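Local structure of CBS domain protein (2NQW) at residues Leu32-Pro35 with Glu36-Gly40; Ser50-Phe53 with Leu54-Gln58. The protein is of unknown function, though as a CBS-domain membrane protein of the UPF0053 family, here its transporter associated domain, it may bind flavin adenine dinucleotide. One frame throughout, in Å; residues are numbered along the deposited sequence.

Contact 1 of 2, residues Leu32-Pro35 with Glu36-Gly40; sequences LDLP and ENAFG
Leu34 meets Phe39 at about a right angle, its CD1 methyl approaching the ring obliquely and lying 3.7 Å from CZ at the far end. With chi1 at -60°, CG of Leu34 stands beside its backbone N, a rotamer that carries CD1 towards Phe39 CZ and to within 4.0 Å of Ala38 CB. The backbone itself sets Leu34 CB 3.9 Å from CB of Ala38. The same Ala38 methyl sits over the centre of one face of the Phe39 ring, about 4.3 Å above its plane; Leu34, Ala38 and Phe39 therefore form a short apolar run. The connection between helix 25-32 and helix 40-43 illustrates how a surface loop can be built from consecutive local motifs: a Schellman motif ends the first helix at Asp33, and type I beta turns follow from Pro35 to Ala38 and from Asn37 to Gly40. In the first of these, Ala38 N donates to Pro35 O at 3.1 Å, with the donor well above the carbonyl plane; Gly40 N to Asn37 O, 3.0 Å, closes the second. On the outer side, the pyrrolidine of Pro35 crosses the Asn37 amide at a slant, Pro35 CG to Asn37 OD1 3.7 Å. Inward, the buried Phe39 ring packs on Leu25 and Val28 of helix 25-32 and meets the ring of Phe72, from strand 72-79, with their planes at about 50°.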
ATOM      1  N   LEU A  32       3.631   4.105   9.916  1.00  8.86           N
ATOM      2  CA  LEU A  32       2.319   3.779  10.477  1.00  8.52           C
ATOM      3  C   LEU A  32       2.432   3.037  11.798  1.00  8.15           C
ATOM      4  O   LEU A  32       1.420   2.572  12.320  1.00  9.38           O
ATOM      5  CB  LEU A  32       1.459   2.997   9.477  1.00  8.73           C
ATOM      6  CG  LEU A  32       1.147   3.770   8.195  1.00  9.23           C
ATOM      7  CD1 LEU A  32       0.193   2.926   7.341  1.00 10.59           C
ATOM      8  CD2 LEU A  32       0.571   5.154   8.488  1.00 11.51           C
ATOM      9  N   ASP A  33       3.641   2.938  12.359  1.00  8.65           N
ATOM     10  CA  ASP A  33       3.825   2.300  13.657  1.00  8.74           C
ATOM     11  C   ASP A  33       3.229   0.921  13.633  1.00 10.73           C
ATOM     12  O   ASP A  33       2.614   0.466  14.652  1.00  9.88           O
ATOM     13  CB  ASP A  33       3.185   3.118  14.787  1.00  9.57           C
ATOM     14  CG  ASP A  33       3.737   4.506  14.886  1.00 10.12           C
ATOM     15  OD1 ASP A  33       4.959   4.685  14.703  1.00 12.52           O
ATOM     16  OD2 ASP A  33       2.957   5.459  15.167  1.00 13.14           O
ATOM     17  N   LEU A  34       3.632   0.116  12.647  1.00  9.04           N
ATOM     18  CA  LEU A  34       3.126  -1.264  12.508  1.00  9.38           C
ATOM     19  C   LEU A  34       4.118  -2.291  13.015  1.00 10.63           C
ATOM     20  O   LEU A  34       5.328  -2.072  12.930  1.00 11.77           O
ATOM     21  CB  LEU A  34       2.834  -1.579  11.042  1.00  9.13           C
ATOM     22  CG  LEU A  34       1.779  -0.663  10.404  1.00  9.75           C
ATOM     23  CD1 LEU A  34       1.622  -1.009   8.924  1.00 10.20           C
ATOM     24  CD2 LEU A  34       0.457  -0.783  11.120  1.00 12.51           C
ATOM     25  N   PRO A  35       3.612  -3.433  13.485  1.00 11.74           N
ATOM     26  CA  PRO A  35       4.518  -4.538  13.846  1.00 12.56           C
ATOM     27  C   PRO A  35       5.189  -5.145  12.599  1.00 11.64           C
ATOM     28  O   PRO A  35       4.702  -5.006  11.464  1.00 11.23           O
ATOM     29  CB  PRO A  35       3.582  -5.543  14.498  1.00 14.45           C
ATOM     30  CG  PRO A  35       2.282  -5.330  13.802  1.00 15.48           C
ATOM     31  CD  PRO A  35       2.198  -3.798  13.640  1.00 12.98           C
ATOM     32  N   GLU A  36       6.264  -5.886  12.827  1.00 12.58           N
ATOM     33  CA  GLU A  36       7.068  -6.404  11.733  1.00 13.25           C
ATOM     34  C   GLU A  36       6.309  -7.330  10.812  1.00 12.37           C
ATOM     35  O   GLU A  36       6.633  -7.409   9.630  1.00 13.51           O
ATOM     36  CB  GLU A  36       8.274  -7.160  12.302  1.00 16.65           C
ATOM     37  CG  GLU A  36       9.373  -6.277  12.722  1.00 21.86           C
ATOM     38  CD  GLU A  36      10.571  -7.110  13.139  1.00 28.75           C
ATOM     39  OE1 GLU A  36      10.418  -7.957  14.057  1.00 32.09           O
ATOM     40  OE2 GLU A  36      11.652  -6.913  12.536  1.00 34.18           O
ATOM     41  N   ASN A  37       5.322  -8.040  11.363  1.00 11.62           N
ATOM     42  CA  ASN A  37       4.566  -9.007  10.575  1.00 11.33           C
ATOM     43  C   ASN A  37       3.292  -8.447   9.988  1.00  9.67           C
ATOM     44  O   ASN A  37       2.447  -9.212   9.533  1.00 10.51           O
ATOM     45  CB  ASN A  37       4.245 -10.254  11.414  1.00 13.22           C
ATOM     46  CG  ASN A  37       3.228  -9.997  12.483  1.00 15.71           C
ATOM     47  OD1 ASN A  37       2.983  -8.860  12.883  1.00 16.45           O
ATOM     48  ND2 ASN A  37       2.573 -11.077  12.944  1.00 19.79           N
ATOM     49  N   ALA A  38       3.135  -7.128   9.927  1.00  9.75           N
ATOM     50  CA  ALA A  38       1.881  -6.536   9.485  1.00  9.37           C
ATOM     51  C   ALA A  38       1.451  -7.048   8.103  1.00  8.80           C
ATOM     52  O   ALA A  38       0.257  -7.224   7.848  1.00  9.73           O
ATOM     53  CB  ALA A  38       1.999  -5.000   9.446  1.00 10.78           C
ATOM     54  N   PHE A  39       2.420  -7.225   7.189  1.00  8.66           N
ATOM     55  CA  PHE A  39       2.089  -7.631   5.810  1.00  8.97           C
ATOM     56  C   PHE A  39       2.417  -9.099   5.553  1.00  8.92           C
ATOM     57  O   PHE A  39       2.323  -9.566   4.404  1.00  9.63           O
ATOM     58  CB  PHE A  39       2.772  -6.680   4.807  1.00  9.30           C
ATOM     59  CG  PHE A  39       2.433  -5.230   5.057  1.00  8.59           C
ATOM     60  CD1 PHE A  39       1.104  -4.809   5.085  1.00  9.91           C
ATOM     61  CD2 PHE A  39       3.444  -4.307   5.270  1.00  9.87           C
ATOM     62  CE1 PHE A  39       0.790  -3.460   5.322  1.00  9.41           C
ATOM     63  CE2 PHE A  39       3.140  -2.961   5.505  1.00 10.42           C
ATOM     64  CZ  PHE A  39       1.824  -2.532   5.541  1.00  9.27           C
ATOM     65  N   GLY A  40       2.768  -9.796   6.631  1.00  8.55           N
ATOM     66  CA  GLY A  40       2.796 -11.266   6.600  1.00  9.99           C
ATOM     67  C   GLY A  40       3.763 -11.894   5.623  1.00  9.77           C
ATOM     68  O   GLY A  40       4.699 -11.263   5.119  1.00 10.45           O
TER

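Contact 2 of 2, residues Ser50-Phe53 with Leu54-Gln58; sequences SGLF and LEIKQ
Phe53 and Lys57 lie side by side one turn apart on helix 49-57, an amphipathic alpha-helix laid against the antiparallel sheet of the domain. On its packed side, CG of Lys57 comes 3.8 Å from CE2 of the Phe53 ring, approaching it obliquely. Phe53 CG is anti to the backbone N (chi1 -162°), and the ring extends to Phe74 and Val76 of strand 72-79. Lys57 instead bends at each torsion beyond CB, and its NZ is hydrogen-bonded to the carbonyl of Thr66, at the start of the edge strand 66-69. In the second apolar pair on this side, Leu52 CG meets Ile56 CD1 at 4.0 Å; both residues also touch Phe74. Ile56 CG1 packs 3.3 Å from Leu52 O, the carbonyl that accepts from Ile56 N. Four successive i to i+4 bonds carry the backbone, the straightest from Leu54 N to Ser50 O with an N-H...O angle of 163°.

The other side is looser. Leu54 is exposed, its CG lying against Ser50 O, while the Glu55 chain, bent at chi2, ends with OE2 close to OE1 of Glu45, probably unfavourable if both are ionised. Gln58, with positive phi, leaves the helix; its N donates to Leu54 O at 2.8 Å, and in the conformer described Gln58 NE2 adds a less certain bond to Leu54 O, 3.2 Å, from the opposite carbonyl face.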
ATOM      1  N   SER A  50       3.536  -0.825  -3.694  1.00  8.84           N
ATOM      2  CA  SER A  50       2.980  -1.236  -4.974  0.50  9.16           C
ATOM      3  C   SER A  50       3.318  -2.710  -5.234  1.00  9.12           C
ATOM      4  O   SER A  50       2.473  -3.430  -5.779  1.00  9.54           O
ATOM      5  CB  SER A  50       3.471  -0.315  -6.091  0.50  9.94           C
ATOM      6  OG  SER A  50       4.871  -0.412  -6.203  0.50 10.03           O
ATOM      7  N   GLY A  51       4.492  -3.180  -4.802  1.00  8.70           N
ATOM      8  CA  GLY A  51       4.810  -4.605  -4.951  1.00  9.31           C
ATOM      9  C   GLY A  51       3.837  -5.479  -4.184  1.00  8.45           C
ATOM     10  O   GLY A  51       3.427  -6.541  -4.686  1.00  9.37           O
ATOM     11  N   LEU A  52       3.464  -5.075  -2.962  1.00  8.82           N
ATOM     12  CA  LEU A  52       2.497  -5.859  -2.199  1.00  8.79           C
ATOM     13  C   LEU A  52       1.161  -5.901  -2.959  1.00  8.58           C
ATOM     14  O   LEU A  52       0.515  -6.949  -3.033  1.00  9.07           O
ATOM     15  CB  LEU A  52       2.297  -5.246  -0.816  1.00  9.31           C
ATOM     16  CG  LEU A  52       1.276  -5.963   0.073  1.00 10.48           C
ATOM     17  CD1 LEU A  52       1.670  -7.423   0.341  1.00 13.10           C
ATOM     18  CD2 LEU A  52       1.159  -5.189   1.383  1.00 11.45           C
ATOM     19  N   PHE A  53       0.741  -4.768  -3.533  1.00  8.66           N
ATOM     20  CA  PHE A  53      -0.495  -4.747  -4.305  1.00  8.20           C
ATOM     21  C   PHE A  53      -0.423  -5.749  -5.444  1.00  8.30           C
ATOM     22  O   PHE A  53      -1.369  -6.547  -5.644  1.00  8.51           O
ATOM     23  CB  PHE A  53      -0.725  -3.310  -4.822  1.00  8.22           C
ATOM     24  CG  PHE A  53      -2.157  -3.077  -5.250  1.00  7.70           C
ATOM     25  CD1 PHE A  53      -3.049  -2.479  -4.358  1.00  9.36           C
ATOM     26  CD2 PHE A  53      -2.620  -3.444  -6.524  1.00  8.86           C
ATOM     27  CE1 PHE A  53      -4.385  -2.280  -4.696  1.00  8.98           C
ATOM     28  CE2 PHE A  53      -3.949  -3.268  -6.861  1.00  8.62           C
ATOM     29  CZ  PHE A  53      -4.821  -2.691  -5.949  1.00  8.96           C
ATOM     30  N   LEU A  54       0.700  -5.738  -6.187  1.00  8.41           N
ATOM     31  CA  LEU A  54       0.850  -6.681  -7.306  1.00  8.75           C
ATOM     32  C   LEU A  54       0.884  -8.128  -6.825  1.00  9.59           C
ATOM     33  O   LEU A  54       0.412  -9.040  -7.513  1.00 10.05           O
ATOM     34  CB  LEU A  54       2.148  -6.394  -8.079  1.00  8.94           C
ATOM     35  CG  LEU A  54       2.230  -5.029  -8.748  1.00  9.93           C
ATOM     36  CD1 LEU A  54       3.567  -4.852  -9.437  1.00 10.85           C
ATOM     37  CD2 LEU A  54       1.079  -4.839  -9.761  1.00 11.56           C
ATOM     38  N   GLU A  55       1.486  -8.363  -5.663  1.00  9.97           N
ATOM     39  CA  GLU A  55       1.590  -9.732  -5.128  1.00 10.85           C
ATOM     40  C   GLU A  55       0.213 -10.259  -4.738  1.00 10.95           C
ATOM     41  O   GLU A  55      -0.061 -11.469  -4.883  1.00 12.13           O
ATOM     42  CB  GLU A  55       2.492  -9.722  -3.889  1.00 12.11           C
ATOM     43  CG  GLU A  55       2.935 -11.097  -3.423  1.00 16.59           C
ATOM     44  CD  GLU A  55       3.980 -11.756  -4.281  1.00 21.51           C
ATOM     45  OE1 GLU A  55       4.599 -11.124  -5.134  1.00 22.78           O
ATOM     46  OE2 GLU A  55       4.255 -12.954  -4.033  1.00 29.45           O
ATOM     47  N   ILE A  56      -0.652  -9.369  -4.233  1.00  9.52           N
ATOM     48  CA  ILE A  56      -2.016  -9.784  -3.906  1.00 10.02           C
ATOM     49  C   ILE A  56      -2.858 -10.033  -5.164  1.00 10.62           C
ATOM     50  O   ILE A  56      -3.586 -11.037  -5.260  1.00 11.87           O
ATOM     51  CB  ILE A  56      -2.720  -8.745  -2.994  1.00  9.76           C
ATOM     52  CG1 ILE A  56      -2.000  -8.628  -1.635  1.00 10.84           C
ATOM     53  CG2 ILE A  56      -4.188  -9.061  -2.792  1.00 10.76           C
ATOM     54  CD1 ILE A  56      -2.382  -7.347  -0.874  1.00 11.11           C
ATOM     55  N   LYS A  57      -2.774  -9.114  -6.126  1.00  9.42           N
ATOM     56  CA  LYS A  57      -3.723  -9.121  -7.248  1.00  9.54           C
ATOM     57  C   LYS A  57      -3.251  -9.924  -8.459  1.00 10.83           C
ATOM     58  O   LYS A  57      -4.078 -10.398  -9.225  1.00 11.78           O
ATOM     59  CB  LYS A  57      -4.090  -7.689  -7.653  1.00 10.27           C
ATOM     60  CG  LYS A  57      -4.797  -6.929  -6.534  1.00 10.32           C
ATOM     61  CD  LYS A  57      -6.198  -7.489  -6.192  1.00 11.22           C
ATOM     62  CE  LYS A  57      -7.234  -7.334  -7.301  1.00 13.33           C
ATOM     63  NZ  LYS A  57      -7.455  -5.898  -7.640  1.00 13.05           N
ATOM     64  N   GLN A  58      -1.941 -10.036  -8.626  1.00 10.36           N
ATOM     65  CA  GLN A  58      -1.361 -10.884  -9.669  0.50 11.16           C
ATOM     66  C   GLN A  58      -1.885 -10.550 -11.063  1.00 11.41           C
ATOM     67  O   GLN A  58      -2.184 -11.441 -11.874  1.00 12.63           O
ATOM     68  CB  GLN A  58      -1.564 -12.345  -9.296  0.50 11.91           C
ATOM     69  CG  GLN A  58      -0.663 -12.707  -8.107  0.50 14.49           C
ATOM     70  CD  GLN A  58       0.774 -12.870  -8.557  0.50 15.14           C
ATOM     71  OE1 GLN A  58       1.069 -13.798  -9.270  0.50 13.41           O
ATOM     72  NE2 GLN A  58       1.664 -11.892  -8.210  0.50 17.65           N
TER

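How the contacts relate
Contact 1 comes first along the chain, in the loop between helix 25-32 and helix 40-43; contact 2 follows on helix 49-57, with helix 40-43 between them. Their centres are about 17 Å apart, yet they touch directly, Phe39 CD1 of contact 1 packing 3.7 Å from Leu52 CD2 of contact 2. Strand 72-79 provides common ground: Phe74 receives Phe39 from one contact and Leu52, Phe53 and Ile56 from the other. Both lie in the transporter associated domain, where a surface loop and a helix, each held by short-range bonds, turn these inner apolar side chains onto the same sheet and so contribute to one shared core.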